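Local structure of CRISPR-associated protein CasA/Cse1 (Thermus thermophilus, 4AN8) at residues A[431-434]-A[435-439]; A[439-442]-A[443-446]. The protein forms part of the Cascade ribonucleoprotein complex, which probably uses CRISPR RNA to target invading nucleic acids in adaptive immunity. One frame throughout, in Å; residues are numbered along the deposited sequence.

Interaction 1 (A[431-434]-A[435-439]); sequences RLYW and HALDG
Residues 431-434 and 435-439 are consecutive turns of one helix, joined by four i to i+4 backbone hydrogen bonds, from His435 N to Arg431 O (2.9 Å) through to Asp438 N to Trp434 O (2.8 Å). The side-chain contact centres on Leu437. Its CD1 methyl lies over one face of the Tyr433 ring, 3.9 Å from the ring centroid and 25° off the normal. This is a CH-pi contact. The methyl is displaced toward the phenol end, and its closest ring atom is Tyr433 CZ at 3.5 Å. Tyr433 has CG anti to the backbone N (chi1 173°), and its ring stands out from the helix, almost square to the axis. Leu437, with CG beside its own backbone N, brings CD1 up to the face. The same Leu437 methyl reaches the six-membered part of the Trp434 indole, with CD1 3.9 Å from CZ3. Trp434 and Tyr433 also meet each other: Tyr433 CD2 sits 3.7 Å above the indole plane, and Trp434 NE1 lies at the edge of the Tyr433 ring. One leucine methyl therefore touches two aromatic side chains. The polar ends are held from elsewhere. Tyr433 OH hydrogen-bonds to Ala385 O, and Asp438 OD1 to Ser302 OG and Trp304 NE1. Arg305 makes a cation-pi contact with Trp434. Tyr433 and Leu437 face both helix 372-403 and helix 453-476, so this part of helix 429-446 packs against both.

Interaction 2 (A[439-442]-A[443-446]); sequences GAFP and RFFA
The Phe441 ring carries Phe445 CB over one face, 4.0 Å from the ring centroid, while Phe444 CD2 approaches it obliquely. Phe441 CE2 in turn lies over a face of the Phe445 ring. The Phe441 and Phe445 planes are 26° from parallel and strongly offset, with little of one ring above the other. The closest approach of this pair is Phe441 CZ to Phe445 CD1, at 3.3 Å. Phe444 is met differently: Phe441 CE1 comes to its edge, near the ring plane, 3.9 Å from CD2. Phe441 has CG anti to the backbone N (chi1 -174°), which swings its ring toward the following turn and both later phenylalanines. On the exposed side, the guanidinium of Arg443 passes over Ala440 with one face toward CA. Arg443 is poorly ordered, so this placement is loosely defined. The backbone is kinked at Pro442, whose N has no hydrogen to give to the preceding turn. Phe444 N makes only a weak bond to Ala440 O, at 3.3 Å. Regular bonding follows, with Phe445 N to Phe441 O at 2.7 Å. Trp304 stacks on Phe441, Phe307 meets Phe445, and Trp457 meets Phe444. The three phenylalanines thus form an aromatic cluster on the buried side of a proline-kinked helix, packed against helix 372-403 in the helical bundle.

In the fold
Interactions 1 and 2 follow each other along helix 429-446, with centres about 12 Å apart. Interaction 1 comes first, and the two share Gly439. Their side chains make no other touch, so the helix backbone is the direct link. Both pack against helices 372-403 and 453-476. Leu437 touches Ala385 of the first helix, while Phe441 and Phe445 both touch Leu378, nearer its start. Trp304 bridges the two regions by contacting Trp434, Leu437 and Phe441. From the kink onward, Pro442, Phe445 and Ala446 meet Pro364 at the end of strand 354-364. Together they pack one helix of the C-terminal helical bundle against its neighbours, and against Trp304, Phe307 and Pro364 from earlier in the chain.

Interaction 1 (A[431-434]-A[435-439])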
loop_
_atom_site.group_PDB
_atom_site.type_symbol
_atom_site.label_atom_id
_atom_site.label_comp_id
_atom_site.label_asym_id
_atom_site.label_seq_id
_atom_site.Cartn_x
_atom_site.Cartn_y
_atom_site.Cartn_z
ATOM N N ARG A 431 12.500 21.232 -2.828
ATOM C CA ARG A 431 12.521 20.236 -1.767
ATOM C C ARG A 431 11.859 20.768 -0.504
ATOM O O ARG A 431 11.046 20.076 0.109
ATOM C CB ARG A 431 13.951 19.771 -1.492
ATOM C CG ARG A 431 14.083 18.736 -0.397
ATOM C CD ARG A 431 15.513 18.189 -0.302
ATOM N NE ARG A 431 16.525 19.217 -0.044
ATOM C CZ ARG A 431 16.765 19.757 1.150
ATOM N NH1 ARG A 431 16.055 19.391 2.213
ATOM N NH2 ARG A 431 17.711 20.682 1.284
ATOM N N LEU A 432 12.168 22.003 -0.118
ATOM C CA LEU A 432 11.616 22.520 1.138
ATOM C C LEU A 432 10.154 22.949 1.038
ATOM O O LEU A 432 9.381 22.761 1.971
ATOM C CB LEU A 432 12.470 23.655 1.707
ATOM C CG LEU A 432 13.584 23.168 2.628
ATOM C CD1 LEU A 432 14.761 22.710 1.800
ATOM C CD2 LEU A 432 14.005 24.265 3.596
ATOM N N TYR A 433 9.777 23.541 -0.086
ATOM C CA TYR A 433 8.374 23.848 -0.329
ATOM C C TYR A 433 7.536 22.574 -0.098
ATOM O O TYR A 433 6.651 22.545 0.746
ATOM C CB TYR A 433 8.215 24.366 -1.757
ATOM C CG TYR A 433 6.787 24.575 -2.205
ATOM C CD1 TYR A 433 5.985 25.535 -1.603
ATOM C CD2 TYR A 433 6.244 23.823 -3.245
ATOM C CE1 TYR A 433 4.682 25.738 -2.009
ATOM C CE2 TYR A 433 4.925 24.027 -3.665
ATOM C CZ TYR A 433 4.157 24.985 -3.046
ATOM O OH TYR A 433 2.858 25.204 -3.439
ATOM N N TRP A 434 7.838 21.516 -0.844
ATOM C CA TRP A 434 7.077 20.267 -0.747
ATOM C C TRP A 434 7.181 19.601 0.628
ATOM O O TRP A 434 6.184 19.146 1.187
ATOM C CB TRP A 434 7.478 19.310 -1.865
ATOM C CG TRP A 434 7.003 19.807 -3.184
ATOM C CD1 TRP A 434 7.770 20.208 -4.230
ATOM C CD2 TRP A 434 5.633 19.991 -3.589
ATOM N NE1 TRP A 434 6.965 20.618 -5.267
ATOM C CE2 TRP A 434 5.651 20.484 -4.898
ATOM C CE3 TRP A 434 4.398 19.761 -2.972
ATOM C CZ2 TRP A 434 4.471 20.780 -5.606
ATOM C CZ3 TRP A 434 3.229 20.048 -3.674
ATOM C CH2 TRP A 434 3.274 20.550 -4.977
ATOM N N HIS A 435 8.380 19.574 1.190
ATOM C CA HIS A 435 8.550 19.038 2.536
ATOM C C HIS A 435 7.692 19.780 3.560
ATOM O O HIS A 435 7.084 19.170 4.448
ATOM C CB HIS A 435 10.011 19.075 2.964
ATOM C CG HIS A 435 10.239 18.513 4.330
ATOM N ND1 HIS A 435 10.860 17.302 4.539
ATOM C CD2 HIS A 435 9.896 18.981 5.554
ATOM C CE1 HIS A 435 10.906 17.055 5.839
ATOM N NE2 HIS A 435 10.327 18.057 6.474
ATOM N N ALA A 436 7.640 21.098 3.446
ATOM C CA ALA A 436 6.807 21.872 4.359
ATOM C C ALA A 436 5.348 21.515 4.193
ATOM O O ALA A 436 4.610 21.436 5.175
ATOM C CB ALA A 436 7.006 23.356 4.143
ATOM N N LEU A 437 4.918 21.318 2.946
ATOM C CA LEU A 437 3.513 20.976 2.660
ATOM C C LEU A 437 3.146 19.547 3.106
ATOM O O LEU A 437 2.004 19.291 3.493
ATOM C CB LEU A 437 3.222 21.161 1.175
ATOM C CG LEU A 437 3.296 22.613 0.681
ATOM C CD1 LEU A 437 2.809 22.668 -0.754
ATOM C CD2 LEU A 437 2.444 23.515 1.554
ATOM N N ASP A 438 4.107 18.627 3.063
ATOM C CA ASP A 438 3.899 17.296 3.645
ATOM C C ASP A 438 3.453 17.387 5.110
ATOM O O ASP A 438 2.567 16.650 5.528
ATOM C CB ASP A 438 5.157 16.433 3.541
ATOM C CG ASP A 438 5.418 15.953 2.136
ATOM O OD1 ASP A 438 4.448 15.768 1.355
ATOM O OD2 ASP A 438 6.607 15.762 1.795
ATOM N N GLY A 439 4.058 18.300 5.878
ATOM C CA GLY A 439 3.631 18.563 7.239
ATOM C C GLY A 439 2.312 19.314 7.335
ATOM O O GLY A 439 1.543 19.129 8.278
#

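Interaction 2 (A[439-442]-A[443-446])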
loop_
_atom_site.group_PDB
_atom_site.type_symbol
_atom_site.label_atom_id
_atom_site.label_comp_id
_atom_site.label_asym_id
_atom_site.label_seq_id
_atom_site.Cartn_x
_atom_site.Cartn_y
_atom_site.Cartn_z
ATOM N N GLY A 439 4.058 18.300 5.878
ATOM C CA GLY A 439 3.631 18.563 7.239
ATOM C C GLY A 439 2.312 19.314 7.335
ATOM O O GLY A 439 1.543 19.129 8.278
ATOM N N ALA A 440 2.034 20.178 6.364
ATOM C CA ALA A 440 0.811 20.965 6.428
ATOM C C ALA A 440 -0.397 20.200 5.893
ATOM O O ALA A 440 -1.535 20.467 6.298
ATOM C CB ALA A 440 0.975 22.280 5.666
ATOM N N PHE A 441 -0.165 19.265 4.977
ATOM C CA PHE A 441 -1.299 18.604 4.331
ATOM C C PHE A 441 -2.320 17.930 5.256
ATOM O O PHE A 441 -3.521 18.105 5.054
ATOM C CB PHE A 441 -0.886 17.635 3.218
ATOM C CG PHE A 441 -2.066 17.081 2.467
ATOM C CD1 PHE A 441 -2.773 17.881 1.590
ATOM C CD2 PHE A 441 -2.506 15.782 2.691
ATOM C CE1 PHE A 441 -3.880 17.389 0.917
ATOM C CE2 PHE A 441 -3.609 15.282 2.018
ATOM C CZ PHE A 441 -4.292 16.086 1.126
ATOM N N PRO A 442 -1.858 17.147 6.249
ATOM C CA PRO A 442 -2.793 16.463 7.163
ATOM C C PRO A 442 -3.766 17.401 7.858
ATOM O O PRO A 442 -4.924 17.020 8.041
ATOM C CB PRO A 442 -1.879 15.822 8.206
ATOM C CG PRO A 442 -0.584 15.594 7.463
ATOM C CD PRO A 442 -0.466 16.691 6.428
ATOM N N ARG A 443 -3.303 18.587 8.254
ATOM C CA ARG A 443 -4.145 19.564 8.957
ATOM C C ARG A 443 -5.232 20.055 8.025
ATOM O O ARG A 443 -6.404 20.060 8.371
ATOM C CB ARG A 443 -3.321 20.756 9.441
ATOM C CG ARG A 443 -2.002 20.407 10.098
ATOM C CD ARG A 443 -1.415 21.636 10.785
ATOM N NE ARG A 443 -1.657 22.855 10.011
ATOM C CZ ARG A 443 -0.717 23.531 9.355
ATOM N NH1 ARG A 443 0.545 23.116 9.387
ATOM N NH2 ARG A 443 -1.037 24.627 8.674
ATOM N N PHE A 444 -4.839 20.458 6.825
ATOM C CA PHE A 444 -5.820 20.828 5.814
ATOM C C PHE A 444 -6.761 19.650 5.510
ATOM O O PHE A 444 -7.983 19.805 5.513
ATOM C CB PHE A 444 -5.126 21.273 4.531
ATOM C CG PHE A 444 -6.040 21.290 3.343
ATOM C CD1 PHE A 444 -6.874 22.383 3.107
ATOM C CD2 PHE A 444 -6.101 20.204 2.485
ATOM C CE1 PHE A 444 -7.737 22.392 2.023
ATOM C CE2 PHE A 444 -6.952 20.201 1.410
ATOM C CZ PHE A 444 -7.785 21.287 1.176
ATOM N N PHE A 445 -6.182 18.472 5.264
ATOM C CA PHE A 445 -6.952 17.312 4.817
ATOM C C PHE A 445 -8.055 16.959 5.800
ATOM O O PHE A 445 -9.193 16.686 5.401
ATOM C CB PHE A 445 -6.052 16.088 4.587
ATOM C CG PHE A 445 -6.675 15.026 3.704
ATOM C CD1 PHE A 445 -7.265 15.368 2.492
ATOM C CD2 PHE A 445 -6.663 13.687 4.081
ATOM C CE1 PHE A 445 -7.818 14.398 1.673
ATOM C CE2 PHE A 445 -7.215 12.716 3.263
ATOM C CZ PHE A 445 -7.800 13.076 2.056
ATOM N N ALA A 446 -7.726 16.977 7.086
ATOM C CA ALA A 446 -8.736 16.708 8.096
ATOM C C ALA A 446 -9.927 17.688 8.021
ATOM O O ALA A 446 -11.020 17.371 8.490
ATOM C CB ALA A 446 -8.109 16.715 9.486
#